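Local structure of B-agarase (Saccharophagus degradans, 4BQ2) at residues N198-L203 / S338-A343; G202-F207 / S704-R709; H353-H358 / L383-G388; A671-R676 / N715-F720. The protein hydrolyses beta-1,4 linkages of agarose as a family 50 glycoside hydrolase, probably releasing short sugars from the chain end as an exo-beta-agarase. One frame throughout, in Å; residues are numbered along the deposited sequence.

Contact 1 of 4, residues N198-L203 / S338-A343; sequences NFLVGL and SPTRAA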
loop_
_atom_site.group_PDB
_atom_site.type_symbol
_atom_site.label_atom_id
_atom_site.label_comp_id
_atom_site.label_asym_id
_atom_site.label_seq_id
_atom_site.Cartn_x
_atom_site.Cartn_y
_atom_site.Cartn_z
ATOM N N ASN A 198 2.498 -25.389 -16.424
ATOM C CA ASN A 198 1.516 -25.458 -15.346
ATOM C C ASN A 198 1.791 -24.501 -14.187
ATOM O O ASN A 198 1.201 -24.640 -13.103
ATOM C CB ASN A 198 1.441 -26.875 -14.809
ATOM C CG ASN A 198 0.921 -27.838 -15.839
ATOM O OD1 ASN A 198 -0.006 -27.511 -16.595
ATOM N ND2 ASN A 198 1.527 -29.023 -15.900
ATOM N N PHE A 199 2.653 -23.513 -14.405
ATOM C CA PHE A 199 3.000 -22.635 -13.284
ATOM C C PHE A 199 1.808 -21.811 -12.755
ATOM O O PHE A 199 1.829 -21.394 -11.603
ATOM C CB PHE A 199 4.231 -21.765 -13.578
ATOM C CG PHE A 199 3.908 -20.486 -14.286
ATOM C CD1 PHE A 199 3.594 -20.479 -15.640
ATOM C CD2 PHE A 199 3.903 -19.278 -13.582
ATOM C CE1 PHE A 199 3.288 -19.285 -16.289
ATOM C CE2 PHE A 199 3.590 -18.097 -14.217
ATOM C CZ PHE A 199 3.295 -18.095 -15.572
ATOM N N LEU A 200 0.787 -21.565 -13.580
ATOM C CA LEU A 200 -0.412 -20.873 -13.093
ATOM C C LEU A 200 -1.620 -21.792 -12.889
ATOM O O LEU A 200 -2.744 -21.316 -12.754
ATOM C CB LEU A 200 -0.783 -19.694 -14.006
ATOM C CG LEU A 200 0.205 -18.507 -14.093
ATOM C CD1 LEU A 200 -0.289 -17.500 -15.136
ATOM C CD2 LEU A 200 0.394 -17.845 -12.729
ATOM N N VAL A 201 -1.372 -23.099 -12.869
ATOM C CA VAL A 201 -2.432 -24.108 -12.829
ATOM C C VAL A 201 -2.520 -24.724 -11.435
ATOM O O VAL A 201 -1.515 -25.192 -10.896
ATOM C CB VAL A 201 -2.180 -25.243 -13.867
ATOM C CG1 VAL A 201 -3.120 -26.422 -13.632
ATOM C CG2 VAL A 201 -2.369 -24.725 -15.282
ATOM N N GLY A 202 -3.734 -24.752 -10.880
ATOM C CA GLY A 202 -3.981 -25.449 -9.623
ATOM C C GLY A 202 -3.261 -24.788 -8.469
ATOM O O GLY A 202 -2.688 -25.463 -7.612
ATOM N N LEU A 203 -3.309 -23.456 -8.446
ATOM C CA LEU A 203 -2.653 -22.679 -7.384
ATOM C C LEU A 203 -3.329 -22.774 -6.020
ATOM O O LEU A 203 -2.665 -22.762 -5.005
ATOM C CB LEU A 203 -2.620 -21.204 -7.794
ATOM C CG LEU A 203 -1.862 -20.952 -9.097
ATOM C CD1 LEU A 203 -1.871 -19.462 -9.465
ATOM C CD2 LEU A 203 -0.455 -21.544 -9.023
ATOM N N SER A 338 -11.835 -15.836 -18.704
ATOM C CA SER A 338 -10.396 -16.003 -18.607
ATOM C C SER A 338 -10.033 -17.419 -18.235
ATOM O O SER A 338 -10.091 -17.794 -17.050
ATOM C CB SER A 338 -9.772 -15.007 -17.626
ATOM O OG SER A 338 -8.371 -15.207 -17.565
ATOM N N PRO A 339 -9.640 -18.222 -19.247
ATOM C CA PRO A 339 -9.184 -19.581 -18.965
ATOM C C PRO A 339 -8.032 -19.587 -17.956
ATOM O O PRO A 339 -7.990 -20.461 -17.082
ATOM C CB PRO A 339 -8.714 -20.072 -20.348
ATOM C CG PRO A 339 -9.605 -19.334 -21.302
ATOM C CD PRO A 339 -9.683 -17.950 -20.707
ATOM N N THR A 340 -7.132 -18.599 -18.059
ATOM C CA THR A 340 -5.962 -18.519 -17.199
ATOM C C THR A 340 -6.417 -18.372 -15.727
ATOM O O THR A 340 -5.972 -19.120 -14.856
ATOM C CB THR A 340 -5.007 -17.377 -17.626
ATOM O OG1 THR A 340 -4.528 -17.616 -18.959
ATOM C CG2 THR A 340 -3.808 -17.291 -16.725
ATOM N N ARG A 341 -7.337 -17.439 -15.475
ATOM C CA ARG A 341 -7.884 -17.273 -14.110
ATOM C C ARG A 341 -8.589 -18.540 -13.610
ATOM O O ARG A 341 -8.273 -19.054 -12.536
ATOM C CB ARG A 341 -8.788 -16.038 -14.035
ATOM C CG ARG A 341 -8.037 -14.720 -14.202
ATOM C CD ARG A 341 -7.037 -14.462 -13.067
ATOM N NE ARG A 341 -7.648 -14.468 -11.720
ATOM C CZ ARG A 341 -7.004 -14.069 -10.627
ATOM N NH1 ARG A 341 -5.754 -13.596 -10.724
ATOM N NH2 ARG A 341 -7.609 -14.106 -9.440
ATOM N N ALA A 342 -9.489 -19.093 -14.418
ATOM C CA ALA A 342 -10.251 -20.275 -13.978
ATOM C C ALA A 342 -9.386 -21.475 -13.613
ATOM O O ALA A 342 -9.664 -22.159 -12.620
ATOM C CB ALA A 342 -11.319 -20.650 -14.999
ATOM N N ALA A 343 -8.322 -21.721 -14.385
ATOM C CA ALA A 343 -7.462 -22.878 -14.124
ATOM C C ALA A 343 -6.633 -22.751 -12.833
ATOM O O ALA A 343 -6.017 -23.716 -12.388
ATOM C CB ALA A 343 -6.555 -23.189 -15.332
HETATM O O HOH W 1 -3.984 -20.847 -15.073
#

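Contact 2 of 4, residues G202-F207 / S704-R709; sequences GLVDEF and SPLTGR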
loop_
_atom_site.group_PDB
_atom_site.type_symbol
_atom_site.label_atom_id
_atom_site.label_comp_id
_atom_site.label_asym_id
_atom_site.label_seq_id
_atom_site.Cartn_x
_atom_site.Cartn_y
_atom_site.Cartn_z
ATOM N N GLY A 202 -3.734 -24.752 -10.880
ATOM C CA GLY A 202 -3.981 -25.449 -9.623
ATOM C C GLY A 202 -3.261 -24.788 -8.469
ATOM O O GLY A 202 -2.688 -25.463 -7.612
ATOM N N LEU A 203 -3.309 -23.456 -8.446
ATOM C CA LEU A 203 -2.653 -22.679 -7.384
ATOM C C LEU A 203 -3.329 -22.774 -6.020
ATOM O O LEU A 203 -2.665 -22.762 -5.005
ATOM C CB LEU A 203 -2.620 -21.204 -7.794
ATOM C CG LEU A 203 -1.862 -20.952 -9.097
ATOM C CD1 LEU A 203 -1.871 -19.462 -9.465
ATOM C CD2 LEU A 203 -0.455 -21.544 -9.023
ATOM N N VAL A 204 -4.661 -22.843 -6.025
ATOM C CA VAL A 204 -5.478 -22.673 -4.826
ATOM C C VAL A 204 -6.260 -23.939 -4.477
ATOM O O VAL A 204 -6.871 -24.565 -5.347
ATOM C CB VAL A 204 -6.500 -21.512 -5.017
ATOM C CG1 VAL A 204 -7.046 -21.067 -3.674
ATOM C CG2 VAL A 204 -5.882 -20.332 -5.770
ATOM N N ASP A 205 -6.213 -24.313 -3.207
ATOM C CA ASP A 205 -7.011 -25.405 -2.677
ATOM C C ASP A 205 -8.418 -24.943 -2.230
ATOM O O ASP A 205 -8.808 -23.796 -2.507
ATOM C CB ASP A 205 -6.224 -26.143 -1.588
ATOM C CG ASP A 205 -6.135 -25.377 -0.280
ATOM O OD1 ASP A 205 -6.797 -24.300 -0.095
ATOM O OD2 ASP A 205 -5.413 -25.885 0.588
ATOM N N GLU A 206 -9.196 -25.806 -1.561
ATOM C CA GLU A 206 -10.591 -25.456 -1.278
ATOM C C GLU A 206 -10.714 -24.378 -0.175
ATOM O O GLU A 206 -11.771 -23.769 -0.050
ATOM C CB GLU A 206 -11.450 -26.690 -0.907
ATOM C CG GLU A 206 -11.005 -27.383 0.372
ATOM C CD GLU A 206 -9.979 -28.480 0.124
ATOM O OE1 GLU A 206 -9.075 -28.310 -0.753
ATOM O OE2 GLU A 206 -10.085 -29.518 0.822
ATOM N N PHE A 207 -9.629 -24.159 0.570
ATOM C CA PHE A 207 -9.549 -23.203 1.697
ATOM C C PHE A 207 -8.928 -21.865 1.243
ATOM O O PHE A 207 -8.717 -20.940 2.054
ATOM C CB PHE A 207 -8.718 -23.806 2.845
ATOM C CG PHE A 207 -9.262 -25.104 3.375
ATOM C CD1 PHE A 207 -10.475 -25.138 4.083
ATOM C CD2 PHE A 207 -8.578 -26.309 3.145
ATOM C CE1 PHE A 207 -10.987 -26.342 4.547
ATOM C CE2 PHE A 207 -9.072 -27.517 3.639
ATOM C CZ PHE A 207 -10.277 -27.539 4.326
ATOM N N SER A 704 -4.207 -10.561 1.709
ATOM C CA SER A 704 -4.865 -10.494 0.416
ATOM C C SER A 704 -4.902 -11.926 -0.156
ATOM O O SER A 704 -4.010 -12.713 0.145
ATOM C CB SER A 704 -4.084 -9.627 -0.582
ATOM O OG SER A 704 -3.606 -8.421 -0.047
ATOM N N PRO A 705 -5.909 -12.240 -0.997
ATOM C CA PRO A 705 -5.992 -13.524 -1.701
ATOM C C PRO A 705 -4.690 -13.886 -2.416
ATOM O O PRO A 705 -4.010 -13.019 -2.945
ATOM C CB PRO A 705 -7.100 -13.287 -2.710
ATOM C CG PRO A 705 -8.011 -12.293 -2.027
ATOM C CD PRO A 705 -7.068 -11.371 -1.310
ATOM N N LEU A 706 -4.333 -15.164 -2.385
ATOM C CA LEU A 706 -3.130 -15.666 -3.042
ATOM C C LEU A 706 -3.046 -15.270 -4.530
ATOM O O LEU A 706 -1.971 -14.981 -5.053
ATOM C CB LEU A 706 -3.106 -17.195 -2.917
ATOM C CG LEU A 706 -1.875 -17.932 -3.454
ATOM C CD1 LEU A 706 -0.664 -17.763 -2.560
ATOM C CD2 LEU A 706 -2.187 -19.405 -3.602
ATOM N N THR A 707 -4.193 -15.268 -5.187
ATOM C CA THR A 707 -4.298 -14.986 -6.608
ATOM C C THR A 707 -4.749 -13.566 -6.883
ATOM O O THR A 707 -5.228 -13.261 -7.989
ATOM C CB THR A 707 -5.269 -15.968 -7.294
ATOM O OG1 THR A 707 -6.528 -15.992 -6.590
ATOM C CG2 THR A 707 -4.631 -17.358 -7.310
ATOM N N GLY A 708 -4.548 -12.689 -5.906
ATOM C CA GLY A 708 -4.893 -11.279 -6.070
ATOM C C GLY A 708 -6.271 -10.837 -5.609
ATOM O O GLY A 708 -7.279 -11.465 -5.907
ATOM N N ARG A 709 -6.333 -9.712 -4.894
ATOM C CA ARG A 709 -7.643 -9.132 -4.594
ATOM C C ARG A 709 -8.251 -8.673 -5.922
ATOM O O ARG A 709 -7.534 -8.252 -6.824
ATOM C CB ARG A 709 -7.542 -7.974 -3.584
ATOM C CG ARG A 709 -6.846 -6.717 -4.124
ATOM C CD ARG A 709 -6.709 -5.645 -3.032
ATOM N NE ARG A 709 -6.017 -4.455 -3.523
ATOM C CZ ARG A 709 -5.925 -3.308 -2.855
ATOM N NH1 ARG A 709 -6.442 -3.221 -1.620
ATOM N NH2 ARG A 709 -5.303 -2.266 -3.416
#

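Contact 3 of 4, residues H353-H358 / L383-G388; sequences HPLANH and LERKYG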
loop_
_atom_site.group_PDB
_atom_site.type_symbol
_atom_site.label_atom_id
_atom_site.label_comp_id
_atom_site.label_asym_id
_atom_site.label_seq_id
_atom_site.Cartn_x
_atom_site.Cartn_y
_atom_site.Cartn_z
ATOM N N HIS A 353 -24.190 -25.624 -3.563
ATOM C CA HIS A 353 -23.314 -25.903 -2.411
ATOM C C HIS A 353 -23.600 -24.931 -1.264
ATOM O O HIS A 353 -23.924 -23.770 -1.513
ATOM C CB HIS A 353 -21.839 -25.792 -2.818
ATOM C CG HIS A 353 -20.883 -26.442 -1.866
ATOM N ND1 HIS A 353 -20.331 -25.781 -0.782
ATOM C CD2 HIS A 353 -20.341 -27.684 -1.863
ATOM C CE1 HIS A 353 -19.501 -26.591 -0.152
ATOM N NE2 HIS A 353 -19.492 -27.750 -0.787
ATOM N N PRO A 354 -23.475 -25.397 -0.011
ATOM C CA PRO A 354 -23.653 -24.465 1.107
ATOM C C PRO A 354 -22.692 -23.263 1.040
ATOM O O PRO A 354 -23.065 -22.175 1.504
ATOM C CB PRO A 354 -23.372 -25.330 2.338
ATOM C CG PRO A 354 -23.697 -26.716 1.899
ATOM C CD PRO A 354 -23.280 -26.786 0.460
ATOM N N LEU A 355 -21.510 -23.427 0.425
ATOM C CA LEU A 355 -20.555 -22.293 0.316
ATOM C C LEU A 355 -20.702 -21.394 -0.924
ATOM O O LEU A 355 -19.856 -20.521 -1.174
ATOM C CB LEU A 355 -19.102 -22.744 0.523
ATOM C CG LEU A 355 -18.855 -23.467 1.854
ATOM C CD1 LEU A 355 -17.469 -24.099 1.895
ATOM C CD2 LEU A 355 -19.059 -22.590 3.102
ATOM N N ALA A 356 -21.792 -21.565 -1.681
ATOM C CA ALA A 356 -21.997 -20.749 -2.882
ATOM C C ALA A 356 -22.354 -19.288 -2.588
ATOM O O ALA A 356 -22.233 -18.421 -3.456
ATOM C CB ALA A 356 -23.020 -21.384 -3.824
ATOM N N ASN A 357 -22.747 -18.978 -1.362
ATOM C CA ASN A 357 -23.030 -17.574 -1.058
ATOM C C ASN A 357 -21.751 -16.713 -0.945
ATOM O O ASN A 357 -21.825 -15.498 -0.730
ATOM C CB ASN A 357 -23.906 -17.442 0.183
ATOM C CG ASN A 357 -23.249 -18.020 1.410
ATOM O OD1 ASN A 357 -23.016 -19.234 1.505
ATOM N ND2 ASN A 357 -22.912 -17.145 2.351
ATOM N N HIS A 358 -20.581 -17.321 -1.106
ATOM C CA HIS A 358 -19.348 -16.571 -0.935
ATOM C C HIS A 358 -18.804 -16.065 -2.271
ATOM O O HIS A 358 -17.724 -15.483 -2.331
ATOM C CB HIS A 358 -18.335 -17.337 -0.058
ATOM C CG HIS A 358 -18.892 -17.715 1.286
ATOM N ND1 HIS A 358 -18.999 -16.815 2.328
ATOM C CD2 HIS A 358 -19.425 -18.874 1.739
ATOM C CE1 HIS A 358 -19.554 -17.410 3.368
ATOM N NE2 HIS A 358 -19.823 -18.661 3.038
ATOM N N LEU A 383 -14.931 -18.446 7.162
ATOM C CA LEU A 383 -15.729 -18.019 8.313
ATOM C C LEU A 383 -16.955 -18.945 8.463
ATOM O O LEU A 383 -17.258 -19.395 9.563
ATOM C CB LEU A 383 -16.193 -16.579 8.179
ATOM C CG LEU A 383 -15.078 -15.518 8.130
ATOM C CD1 LEU A 383 -15.731 -14.153 8.083
ATOM C CD2 LEU A 383 -14.137 -15.630 9.328
ATOM N N GLU A 384 -17.639 -19.247 7.358
ATOM C CA GLU A 384 -18.786 -20.157 7.471
ATOM C C GLU A 384 -18.319 -21.539 7.913
ATOM O O GLU A 384 -18.931 -22.163 8.817
ATOM C CB GLU A 384 -19.600 -20.247 6.184
ATOM C CG GLU A 384 -20.905 -21.022 6.394
ATOM C CD GLU A 384 -21.798 -21.030 5.173
ATOM O OE1 GLU A 384 -21.680 -20.147 4.308
ATOM O OE2 GLU A 384 -22.629 -21.947 5.082
ATOM N N ARG A 385 -17.211 -22.012 7.335
ATOM C CA ARG A 385 -16.674 -23.316 7.740
ATOM C C ARG A 385 -16.359 -23.362 9.217
ATOM O O ARG A 385 -16.645 -24.366 9.873
ATOM C CB ARG A 385 -15.394 -23.666 6.975
ATOM C CG ARG A 385 -15.631 -24.051 5.511
ATOM C CD ARG A 385 -14.281 -24.430 4.890
ATOM N NE ARG A 385 -14.414 -25.047 3.574
ATOM C CZ ARG A 385 -13.992 -24.535 2.418
ATOM N NH1 ARG A 385 -13.402 -23.351 2.359
ATOM N NH2 ARG A 385 -14.165 -25.224 1.289
ATOM N N LYS A 386 -15.753 -22.297 9.749
ATOM C CA LYS A 386 -15.361 -22.258 11.179
ATOM C C LYS A 386 -16.502 -22.112 12.159
ATOM O O LYS A 386 -16.508 -22.772 13.217
ATOM C CB LYS A 386 -14.402 -21.096 11.473
ATOM C CG LYS A 386 -12.950 -21.352 11.126
ATOM C CD LYS A 386 -12.054 -20.136 11.413
ATOM C CE LYS A 386 -11.938 -19.826 12.896
ATOM N NZ LYS A 386 -10.768 -18.930 13.195
ATOM N N TYR A 387 -17.435 -21.220 11.834
ATOM C CA TYR A 387 -18.429 -20.803 12.816
ATOM C C TYR A 387 -19.802 -21.348 12.548
ATOM O O TYR A 387 -20.671 -21.270 13.424
ATOM C CB TYR A 387 -18.470 -19.262 12.956
ATOM C CG TYR A 387 -17.144 -18.666 13.402
ATOM C CD1 TYR A 387 -16.467 -19.171 14.502
ATOM C CD2 TYR A 387 -16.583 -17.581 12.735
ATOM C CE1 TYR A 387 -15.247 -18.631 14.925
ATOM C CE2 TYR A 387 -15.358 -17.036 13.139
ATOM C CZ TYR A 387 -14.711 -17.569 14.255
ATOM O OH TYR A 387 -13.535 -17.039 14.681
ATOM N N GLY A 388 -19.985 -21.906 11.346
ATOM C CA GLY A 388 -21.248 -22.488 10.919
ATOM C C GLY A 388 -22.361 -21.455 10.964
ATOM O O GLY A 388 -22.096 -20.242 10.979
#

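Contact 4 of 4, residues A671-R676 / N715-F720; sequences ASQADR and NYNVGF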
loop_
_atom_site.group_PDB
_atom_site.type_symbol
_atom_site.label_atom_id
_atom_site.label_comp_id
_atom_site.label_asym_id
_atom_site.label_seq_id
_atom_site.Cartn_x
_atom_site.Cartn_y
_atom_site.Cartn_z
ATOM N N ALA A 671 12.215 -11.908 6.565
ATOM C CA ALA A 671 12.842 -13.202 6.229
ATOM C C ALA A 671 11.954 -14.368 6.599
ATOM O O ALA A 671 12.166 -15.477 6.109
ATOM C CB ALA A 671 14.171 -13.336 6.945
ATOM N N SER A 672 10.960 -14.111 7.460
ATOM C CA SER A 672 10.145 -15.154 8.097
ATOM C C SER A 672 9.067 -14.502 8.912
ATOM O O SER A 672 9.142 -13.261 9.164
ATOM C CB SER A 672 11.010 -16.022 9.038
ATOM O OG SER A 672 11.355 -15.332 10.224
ATOM N N GLN A 673 8.095 -15.303 9.384
ATOM C CA GLN A 673 7.033 -14.738 10.233
ATOM C C GLN A 673 7.617 -14.112 11.484
ATOM O O GLN A 673 7.174 -13.035 11.898
ATOM C CB GLN A 673 5.976 -15.812 10.622
ATOM C CG GLN A 673 5.149 -16.304 9.436
ATOM C CD GLN A 673 4.528 -15.172 8.683
ATOM O OE1 GLN A 673 4.601 -15.096 7.425
ATOM N NE2 GLN A 673 3.957 -14.248 9.421
ATOM N N ALA A 674 8.618 -14.762 12.094
ATOM C CA ALA A 674 9.270 -14.173 13.286
ATOM C C ALA A 674 9.952 -12.852 12.976
ATOM O O ALA A 674 9.891 -11.895 13.768
ATOM C CB ALA A 674 10.269 -15.126 13.934
ATOM N N ASP A 675 10.640 -12.809 11.842
ATOM C CA ASP A 675 11.265 -11.548 11.417
ATOM C C ASP A 675 10.182 -10.483 11.129
ATOM O O ASP A 675 10.404 -9.298 11.389
ATOM C CB ASP A 675 12.162 -11.819 10.210
ATOM C CG ASP A 675 13.075 -10.623 9.844
ATOM O OD1 ASP A 675 13.599 -9.953 10.736
ATOM O OD2 ASP A 675 13.264 -10.362 8.642
ATOM N N ARG A 676 9.019 -10.887 10.605
ATOM C CA ARG A 676 7.908 -9.937 10.411
ATOM C C ARG A 676 7.584 -9.285 11.739
ATOM O O ARG A 676 7.415 -8.046 11.803
ATOM C CB ARG A 676 6.611 -10.605 9.930
ATOM C CG ARG A 676 6.484 -10.950 8.464
ATOM C CD ARG A 676 5.091 -11.582 8.310
ATOM N NE ARG A 676 3.998 -10.646 8.023
ATOM C CZ ARG A 676 2.700 -10.870 8.246
ATOM N NH1 ARG A 676 2.286 -12.017 8.792
ATOM N NH2 ARG A 676 1.791 -9.967 7.858
ATOM N N ASN A 715 -1.544 -9.329 -3.870
ATOM C CA ASN A 715 -1.607 -10.711 -3.403
ATOM C C ASN A 715 -0.646 -10.934 -2.257
ATOM O O ASN A 715 0.140 -11.883 -2.268
ATOM C CB ASN A 715 -1.330 -11.707 -4.578
ATOM C CG ASN A 715 0.063 -11.542 -5.211
ATOM O OD1 ASN A 715 0.728 -10.507 -5.057
ATOM N ND2 ASN A 715 0.520 -12.588 -5.910
ATOM N N TYR A 716 -0.696 -10.045 -1.260
ATOM C CA TYR A 716 0.352 -9.942 -0.256
ATOM C C TYR A 716 0.118 -10.646 1.086
ATOM O O TYR A 716 -1.016 -10.743 1.557
ATOM C CB TYR A 716 0.535 -8.438 0.088
ATOM C CG TYR A 716 0.849 -7.467 -1.042
ATOM C CD1 TYR A 716 1.505 -7.883 -2.214
ATOM C CD2 TYR A 716 0.557 -6.102 -0.900
ATOM C CE1 TYR A 716 1.806 -6.993 -3.227
ATOM C CE2 TYR A 716 0.883 -5.186 -1.895
ATOM C CZ TYR A 716 1.511 -5.623 -3.050
ATOM O OH TYR A 716 1.841 -4.709 -4.044
ATOM N N ASN A 717 1.212 -11.014 1.755
ATOM C CA ASN A 717 1.166 -11.500 3.136
ATOM C C ASN A 717 1.182 -10.332 4.089
ATOM O O ASN A 717 2.177 -10.080 4.737
ATOM C CB ASN A 717 2.331 -12.462 3.444
ATOM C CG ASN A 717 2.395 -12.864 4.926
ATOM O OD1 ASN A 717 1.343 -12.999 5.627
ATOM N ND2 ASN A 717 3.593 -13.005 5.426
ATOM N N VAL A 718 0.059 -9.633 4.193
ATOM C CA VAL A 718 0.015 -8.423 4.978
ATOM C C VAL A 718 -1.011 -8.532 6.102
ATOM O O VAL A 718 -1.307 -7.538 6.763
ATOM C CB VAL A 718 -0.195 -7.182 4.085
ATOM C CG1 VAL A 718 1.020 -7.012 3.188
ATOM C CG2 VAL A 718 -1.465 -7.286 3.252
ATOM N N GLY A 719 -1.506 -9.756 6.337
ATOM C CA GLY A 719 -2.549 -9.971 7.360
ATOM C C GLY A 719 -1.994 -10.220 8.750
ATOM O O GLY A 719 -0.862 -10.700 8.898
ATOM N N PHE A 720 -2.785 -9.860 9.763
ATOM C CA PHE A 720 -2.649 -10.478 11.093
ATOM C C PHE A 720 -3.288 -11.874 11.109
ATOM O O PHE A 720 -2.970 -12.686 11.962
ATOM C CB PHE A 720 -3.254 -9.568 12.185
ATOM C CG PHE A 720 -2.238 -8.680 12.840
ATOM C CD1 PHE A 720 -1.514 -7.759 12.091
ATOM C CD2 PHE A 720 -1.968 -8.804 14.209
ATOM C CE1 PHE A 720 -0.566 -6.932 12.710
ATOM C CE2 PHE A 720 -1.018 -7.997 14.817
ATOM C CZ PHE A 720 -0.307 -7.058 14.072
#

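Contact 1 of 4, residues N198-L203 / S338-A343
A type I beta turn, N198-V201, meets the short helix 339-342 and the A343 carbonyl beside it on the protein surface, where L200, V201 and G202 touch T340 and A343. The direct polar link is made by the backbone: G202 N donates to A343 O over 2.9 Å, nearly straight at 169°, and reaches the oxygen in the carbonyl plane. A343 O also lies 3.6 Å from V201 CA, so it sits against the chain just where the turn ends. A water makes a second bridge between main chains, donating to L200 O at 2.7 Å and to T340 O at 2.6 Å; both of its hydrogens are thereby spent on linking the two segments. G202 has positive phi, a conformation that suits glycine. In the fold, the contact joins the loop after strand 180-191 to the helix that follows strand 335-336. Side chains add a thin apolar layer. L200 CD1 touches T340 CG2 at 3.9 Å, the two chains crossing at a slant; CG2, anti to the backbone N, is the threonine branch that meets the leucine, while OG1 lies beside the backbone N (chi1 -61°). V201 CG2 comes within 4.5 Å of A343 CB at the exposed margin. At its start the helix is capped by S338, whose OG accepts from R341 N at 3.2 Å. The R341 guanidinium is bonded outside the two segments, to T707 O, S136 O and M297 O.

Contact 2 of 4, residues G202-F207 / S704-R709
V204 and T707 meet tip to tip, CG2 of the valine 3.6 Å from CG2 of the threonine. T707 CG2 also lies 4.1 Å from L203 CD1, so it is shared between two neighbouring aliphatic side chains. Beside this pair L706 CD2 rests 3.7 Å from L203 O and 4.4 Å from V204 CG2, closing a small apolar cluster in which one branch of the leucine lies against a main-chain oxygen. The torsions of T707 sort its two branches: OG1 stands between the backbone N and the carbonyl carbon (chi1 52°) and is hydrogen-bonded to T296 OG1, while CG2 is turned to the leucine and valine. One shell out, a type I beta turn from P705 to G708, closed by G708 N to P705 O at 3.0 Å, presents L706 and T707 side by side. The facing chain is held by backbone bonds of V204 with M344 and N346, and beyond it D205 forms an Asx turn, OD1 accepting from F207 N. Y663 also packs on both L203 and L706. In this buried contact the one hydroxyl, T707 OG1, has its partner in T296, so the touches between the loops are van der Waals ones and the fit probably rests on shape.

Contact 3 of 4, residues H353-H358 / L383-G388
This partly buried contact pairs a histidine-carboxylate hydrogen bond with leucine methyls packed on charged side chains, H358 and L355 meeting E384 and R385 where a loop ending in a 3-10 turn lies against the last turns of helix 378-387. H358 NE2 donates to E384 OE1 at 2.7 Å with an angle of 151°. The oxygen is met on its anti side, about 22° out of the carboxylate plane, and the ring and carboxylate planes stand 53° apart. E384 reaches it with an extended chain, CG anti to the backbone N. At the other ring nitrogen, H358 ND1 bonds to S380 OG, one helical turn before E384, so both nitrogens of the imidazole are tied to the same helix. The loop is the connection from helix 339-342 into strand 359-362, an edge strand of a four-stranded antiparallel sheet, and the histidine thus joins that edge to the helix. L355 splits its two methyls between the charged neighbours: CD2 lies 3.8 Å from E384 CD, and CD1 sits over one face of the R385 guanidinium, 3.4 Å above its plane and toward the rim. L355 and R385 cross at about a right angle. R385 NH1 hydrogen-bonds to N382 OD1 and E206 O. Within the loop, L355 N donates to H353 ND1 at 2.9 Å.

Contact 4 of 4, residues A671-R676 / N715-F720
R676 runs from helix 673-688 to N717 and G719 in the loop after strand 693-699, and its path organises the contact. From CB the chain leaves toward the loop, CG anti to the carbonyl carbon; it stays straight at chi2 and bends at chi3 (89°), and this bend sets the guanidinium across N717, the centre of an inverse gamma turn. CD passes 3.5 Å from N717 ND2, and NE lies equally near that nitrogen while giving its own hydrogen bond to I655 O. At the tip NH2 donates to G719 O at 2.9 Å with an angle of 161°; the oxygen lies in the guanidinium plane, whereas the donor stands above the carbonyl plane. NH1 adds a weak bond to G719 O at 3.4 Å, so that oxygen is met by both terminal nitrogens. One guanidinium face is taken by N717 OD1, 3.3 Å above the plane and toward its rim, with the amide plane turned 50° from it. N717 O also lies over a face. N717 ND2 is satisfied by A657 O. Y728 makes a cation-pi contact with the arginine. S672 is the N-cap of the helix, its OG accepting from D675 N. In this buried setting the charge meets main-chain carbonyls of G719 and I655, an amide oxygen and an aromatic ring, which would probably help stabilise it.

In the fold
Contacts 1 and 2 start from one stretch of chain, sharing G202 and L203, yet they differ in burial: contact 1 lies on the surface and relies on backbone and water bridges, whereas contact 2 is buried and apolar. R341 of contact 1 ties them together through T707 O. Contact 4 is buried too, but polar, with an arginine at its heart; its loop continues from the one used in contact 2, and S704 N probably bonds to Y716 O. Contact 3, partly buried and farthest from the chain's centre, joins a loop to a helix by a histidine-carboxylate bond, and reaches contact 2 through R385 and E206 O.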